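Local coordinates for hypothetical protein SA2161 (PDB 1Y7R) that is of unknown function but probably acts as an acetyltransferase of the GNAT family, transferring an acetyl group from acetyl-CoA to a substrate not yet identified, at residues 13-18 / 29-34; 55-60 / 65-70. The protein carries 4 engineered substitutions. All coordinates share one frame; numbering follows the deposited sequence.

How the contacts relate
From the N terminus, contact 1 comes first: it packs helix 11-20 against helix 28-34 and closes the ten-residue connection between 13-18 and 29-34. The chain then runs through strand 40-46 into the hairpin of strands 49-58 and 63-71, where contact 2 closes the four-residue gap between 55-60 and 65-70. The two contacts follow in series, neither nesting nor crossing, with centres about 14 Å apart. They meet at Asp68 of contact 2, whose carboxylate bonds to Arg18 and Tyr14 of contact 1, tying helix 11-20 to strand 63-71. Both contacts also border the second subunit.

Contact 1: 13-18 / 29-34; sequences DYCALR and EAAEKG
Cys15 and Ala31 mark the nearest approach of the backbones of 13-18 and 29-34, their CA atoms 7.2 Å apart, and the interface is small and apolar, with about 89 Å² buried. Ala31 directs its methyl group at helix 11-20, where it meets two consecutive side chains. CB of Ala31 lies 3.7 Å from CD2 of Tyr14, with CE2 somewhat farther off, so the methyl meets the CD2-CE2 side of the ring obliquely. From Cys15 comes the second touch: SG reaches to 3.9 Å from CB of Ala31. With CG anti to the backbone N (chi1 171°), the ring of Tyr14 extends towards helix 28-34 far enough for CD2 to touch Ala31, and its OH ends in a hydrogen bond to the carboxylate of Asp68 in strand 63-71. The polar end is thus bound to the sheet while the ring carbons pack on the second helix. Cys11, one turn earlier in helix 11-20, extends the cover over Ala31. Helix 11-20 rests on strand 49-58 through Tyr14 and Leu17, which touch Met53, while Ala30 and Lys33 of helix 28-34 pack against the second subunit.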
loop_
_atom_site.group_PDB
_atom_site.type_symbol
_atom_site.label_atom_id
_atom_site.label_comp_id
_atom_site.label_asym_id
_atom_site.label_seq_id
_atom_site.Cartn_x
_atom_site.Cartn_y
_atom_site.Cartn_z
ATOM N N ASP A 13 17.288 3.317 -14.467
ATOM C CA ASP A 13 17.440 1.904 -14.049
ATOM C C ASP A 13 16.082 1.346 -13.585
ATOM O O ASP A 13 15.701 0.215 -13.923
ATOM C CB ASP A 13 18.475 1.760 -12.927
ATOM C CG ASP A 13 19.906 1.736 -13.431
ATOM O OD1 ASP A 13 20.818 1.718 -12.566
ATOM O OD2 ASP A 13 20.132 1.691 -14.666
ATOM N N TYR A 14 15.347 2.154 -12.826
ATOM C CA TYR A 14 14.034 1.783 -12.326
ATOM C C TYR A 14 13.086 1.492 -13.472
ATOM O O TYR A 14 12.468 0.432 -13.533
ATOM C CB TYR A 14 13.468 2.879 -11.412
ATOM C CG TYR A 14 12.015 2.678 -11.028
ATOM C CD1 TYR A 14 11.686 1.896 -9.937
ATOM C CD2 TYR A 14 10.970 3.307 -11.731
ATOM C CE1 TYR A 14 10.374 1.704 -9.545
ATOM C CE2 TYR A 14 9.640 3.109 -11.351
ATOM C CZ TYR A 14 9.347 2.301 -10.266
ATOM O OH TYR A 14 8.036 2.100 -9.875
ATOM N N CYS A 15 12.952 2.459 -14.378
ATOM C CA CYS A 15 12.014 2.319 -15.471
ATOM C C CYS A 15 12.417 1.111 -16.328
ATOM O O CYS A 15 11.559 0.323 -16.765
ATOM C CB CYS A 15 12.016 3.596 -16.308
ATOM S SG CYS A 15 11.220 4.972 -15.432
ATOM N N ALA A 16 13.724 0.967 -16.557
ATOM C CA ALA A 16 14.273 -0.106 -17.381
ATOM C C ALA A 16 14.038 -1.468 -16.763
ATOM O O ALA A 16 13.720 -2.451 -17.464
ATOM C CB ALA A 16 15.765 0.097 -17.626
ATOM N N LEU A 17 14.165 -1.528 -15.447
ATOM C CA LEU A 17 13.937 -2.788 -14.761
ATOM C C LEU A 17 12.480 -3.211 -14.835
ATOM O O LEU A 17 12.194 -4.377 -15.126
ATOM C CB LEU A 17 14.465 -2.744 -13.338
ATOM C CG LEU A 17 14.245 -4.006 -12.526
ATOM C CD1 LEU A 17 14.902 -5.228 -13.202
ATOM C CD2 LEU A 17 14.809 -3.762 -11.119
ATOM N N ARG A 18 11.555 -2.284 -14.592
ATOM C CA ARG A 18 10.126 -2.549 -14.793
ATOM C C ARG A 18 9.836 -3.150 -16.175
ATOM O O ARG A 18 9.215 -4.192 -16.293
ATOM C CB ARG A 18 9.327 -1.243 -14.650
ATOM C CG ARG A 18 8.922 -0.899 -13.239
ATOM C CD ARG A 18 7.474 -0.289 -13.300
ATOM N NE ARG A 18 6.742 -0.511 -12.073
ATOM C CZ ARG A 18 5.527 -1.019 -11.949
ATOM N NH1 ARG A 18 4.767 -1.342 -12.997
ATOM N NH2 ARG A 18 5.057 -1.163 -10.732
ATOM N N GLU A 29 8.692 10.863 -15.250
ATOM C CA GLU A 29 8.117 11.823 -14.319
ATOM C C GLU A 29 7.610 11.133 -13.046
ATOM O O GLU A 29 7.835 11.625 -11.917
ATOM C CB GLU A 29 6.984 12.637 -14.939
ATOM C CG GLU A 29 6.495 13.808 -14.048
ATOM C CD GLU A 29 5.101 14.359 -14.402
ATOM O OE1 GLU A 29 4.332 13.696 -15.146
ATOM O OE2 GLU A 29 4.762 15.471 -13.920
ATOM N N ALA A 30 6.902 10.009 -13.201
ATOM C CA ALA A 30 6.393 9.348 -11.990
ATOM C C ALA A 30 7.558 8.819 -11.157
ATOM O O ALA A 30 7.551 8.930 -9.917
ATOM C CB ALA A 30 5.402 8.207 -12.322
ATOM N N ALA A 31 8.547 8.239 -11.842
ATOM C CA ALA A 31 9.715 7.685 -11.172
ATOM C C ALA A 31 10.478 8.765 -10.394
ATOM O O ALA A 31 10.891 8.557 -9.250
ATOM C CB ALA A 31 10.598 6.985 -12.192
ATOM N N GLU A 32 10.639 9.931 -11.006
ATOM C CA GLU A 32 11.348 11.044 -10.379
ATOM C C GLU A 32 10.642 11.441 -9.093
ATOM O O GLU A 32 11.281 11.646 -8.062
ATOM C CB GLU A 32 11.359 12.245 -11.310
ATOM C CG GLU A 32 12.390 12.186 -12.415
ATOM C CD GLU A 32 12.457 13.470 -13.219
ATOM O OE1 GLU A 32 11.401 14.108 -13.456
ATOM O OE2 GLU A 32 13.576 13.849 -13.633
ATOM N N LYS A 33 9.319 11.550 -9.157
ATOM C CA LYS A 33 8.551 11.931 -7.997
ATOM C C LYS A 33 8.493 10.837 -6.922
ATOM O O LYS A 33 8.418 11.167 -5.742
ATOM C CB LYS A 33 7.137 12.271 -8.419
ATOM C CG LYS A 33 7.029 13.349 -9.484
ATOM C CD LYS A 33 5.591 13.566 -9.876
ATOM C CE LYS A 33 4.724 13.732 -8.647
ATOM N NZ LYS A 33 5.346 14.681 -7.673
ATOM N N GLY A 34 8.535 9.564 -7.326
ATOM C CA GLY A 34 8.252 8.431 -6.414
ATOM C C GLY A 34 9.476 7.804 -5.769
ATOM O O GLY A 34 9.444 7.385 -4.601
#

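Contact 2: 55-60 / 65-70; sequences RVIGDG and QIVDIA
Arg55 and Val67 form a hydrogen-bonded antiparallel pair, as do Ile57 and Gln65, with Val56 and Ile66 a non-hydrogen-bonded pair between them. Four backbone bonds join the strands, Arg55 N to Val67 O, Val67 N to Arg55 O, Ile57 N to Gln65 O and Gln65 N to Ile57 O, all with N-O distances of 2.9 to 3.0 Å. The backbones of Val56 and Ile66 bond outward instead, to Phe40 and Ser103 of the flanking strands.

The main side-chain bond is a salt bridge. Arg55 bends at chi3 and runs alongside Asp68, so that NH1 meets OD2 of Asp68 at 2.8 Å, in the guanidinium plane and with an N-H...O angle of 158°. The same oxygen is also the probable partner of Tyr14 OH, and OD1 is paired with Arg18 NH2, so both carboxylate oxygens are engaged; two arginines would be expected to stabilise the negative charge. Arg55 NH2 turns to Asp59 OD2 of the second subunit, a salt bridge repeated the other way round. Asp59 OD1 holds the hairpin turn by accepting from N of Gly61, Thr62 and Val63. Gln65 and Ile57 lie side by side, with CG1 of Ile57 3.7 Å from CB of Gln65, and Gln65 NE2 makes a weak hydrogen bond to Ser103 OG of the second subunit. On the other face, Val56 and Ile66 pack against Ile88 of helix 80-95.

After Val67 the register slips: Ala70 is hydrogen-bonded through the backbone to Met53, where the pairing of Arg55 with Val67 would put Ile69, consistent with one extra residue in strand 63-71, and Asp68 adopts left-handed backbone angles (phi 59°, psi 41°). This is consistent with the beta bulge in the fourth strand of the GNAT fold, the strand that in relatives leads to the acetyl-CoA site.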
loop_
_atom_site.group_PDB
_atom_site.type_symbol
_atom_site.label_atom_id
_atom_site.label_comp_id
_atom_site.label_asym_id
_atom_site.label_seq_id
_atom_site.Cartn_x
_atom_site.Cartn_y
_atom_site.Cartn_z
ATOM N N ARG A 55 10.441 -2.681 -3.254
ATOM C CA ARG A 55 10.243 -1.442 -2.494
ATOM C C ARG A 55 9.133 -1.660 -1.467
ATOM O O ARG A 55 8.309 -2.570 -1.621
ATOM C CB ARG A 55 9.897 -0.262 -3.440
ATOM C CG ARG A 55 10.954 -0.042 -4.532
ATOM C CD ARG A 55 10.545 0.944 -5.594
ATOM N NE ARG A 55 10.460 2.322 -5.080
ATOM C CZ ARG A 55 9.419 3.146 -5.213
ATOM N NH1 ARG A 55 8.314 2.786 -5.871
ATOM N NH2 ARG A 55 9.528 4.374 -4.704
ATOM N N VAL A 56 9.156 -0.854 -0.413
ATOM C CA VAL A 56 8.122 -0.863 0.633
ATOM C C VAL A 56 7.618 0.577 0.872
ATOM O O VAL A 56 8.412 1.528 1.034
ATOM C CB VAL A 56 8.662 -1.449 1.944
ATOM C CG1 VAL A 56 7.599 -1.382 3.079
ATOM C CG2 VAL A 56 9.164 -2.876 1.740
ATOM N N ILE A 57 6.291 0.719 0.899
ATOM C CA ILE A 57 5.612 1.926 1.342
ATOM C C ILE A 57 4.854 1.579 2.636
ATOM O O ILE A 57 4.618 0.399 2.935
ATOM C CB ILE A 57 4.662 2.514 0.263
ATOM C CG1 ILE A 57 3.627 1.471 -0.218
ATOM C CG2 ILE A 57 5.480 3.083 -0.926
ATOM C CD1 ILE A 57 2.401 2.076 -0.908
ATOM N N GLY A 58 4.464 2.588 3.391
ATOM C CA GLY A 58 3.747 2.272 4.633
ATOM C C GLY A 58 3.697 3.453 5.579
ATOM O O GLY A 58 4.114 4.564 5.218
ATOM N N ASP A 59 3.182 3.216 6.790
ATOM C CA ASP A 59 3.138 4.275 7.810
ATOM C C ASP A 59 4.069 4.006 9.016
ATOM O O ASP A 59 4.056 4.736 10.005
ATOM C CB ASP A 59 1.670 4.527 8.246
ATOM C CG ASP A 59 1.115 3.414 9.154
ATOM O OD1 ASP A 59 1.735 2.339 9.311
ATOM O OD2 ASP A 59 0.025 3.634 9.691
ATOM N N GLY A 60 4.861 2.949 8.902
ATOM C CA GLY A 60 5.848 2.589 9.908
ATOM C C GLY A 60 5.321 1.841 11.109
ATOM O O GLY A 60 6.108 1.537 12.030
ATOM N N GLN A 65 2.849 -1.805 2.393
ATOM C CA GLN A 65 2.603 -2.495 1.134
ATOM C C GLN A 65 3.943 -2.706 0.454
ATOM O O GLN A 65 4.742 -1.771 0.341
ATOM C CB GLN A 65 1.700 -1.680 0.202
ATOM C CG GLN A 65 1.068 -2.564 -0.884
ATOM C CD GLN A 65 0.336 -1.789 -1.957
ATOM O OE1 GLN A 65 0.551 -0.599 -2.165
ATOM N NE2 GLN A 65 -0.494 -2.494 -2.688
ATOM N N ILE A 66 4.173 -3.934 0.018
ATOM C CA ILE A 66 5.343 -4.291 -0.772
ATOM C C ILE A 66 4.960 -4.081 -2.229
ATOM O O ILE A 66 3.894 -4.562 -2.674
ATOM C CB ILE A 66 5.745 -5.754 -0.520
ATOM C CG1 ILE A 66 6.103 -5.919 0.958
ATOM C CG2 ILE A 66 6.895 -6.184 -1.435
ATOM C CD1 ILE A 66 6.269 -7.344 1.385
ATOM N N VAL A 67 5.817 -3.355 -2.949
ATOM C CA VAL A 67 5.522 -2.930 -4.322
ATOM C C VAL A 67 6.770 -3.066 -5.184
ATOM O O VAL A 67 7.863 -3.164 -4.641
ATOM C CB VAL A 67 4.990 -1.456 -4.390
ATOM C CG1 VAL A 67 3.659 -1.299 -3.627
ATOM C CG2 VAL A 67 6.060 -0.397 -3.911
ATOM N N ASP A 68 6.606 -3.082 -6.507
ATOM C CA ASP A 68 7.751 -3.027 -7.436
ATOM C C ASP A 68 8.729 -4.169 -7.253
ATOM O O ASP A 68 9.953 -3.969 -7.327
ATOM C CB ASP A 68 8.485 -1.685 -7.294
ATOM C CG ASP A 68 7.760 -0.563 -7.991
ATOM O OD1 ASP A 68 7.109 -0.841 -9.014
ATOM O OD2 ASP A 68 7.803 0.580 -7.532
ATOM N N ILE A 69 8.218 -5.389 -7.025
ATOM C CA ILE A 69 9.110 -6.562 -7.008
ATOM C C ILE A 69 9.405 -6.907 -8.461
ATOM O O ILE A 69 8.570 -7.513 -9.155
ATOM C CB ILE A 69 8.472 -7.755 -6.262
ATOM C CG1 ILE A 69 8.090 -7.309 -4.843
ATOM C CG2 ILE A 69 9.442 -8.975 -6.216
ATOM C CD1 ILE A 69 9.231 -6.926 -3.987
ATOM N N ALA A 70 10.593 -6.525 -8.922
ATOM C CA ALA A 70 10.904 -6.602 -10.344
ATOM C C ALA A 70 12.235 -7.299 -10.488
ATOM O O ALA A 70 13.240 -6.817 -9.954
ATOM C CB ALA A 70 11.013 -5.203 -10.925
#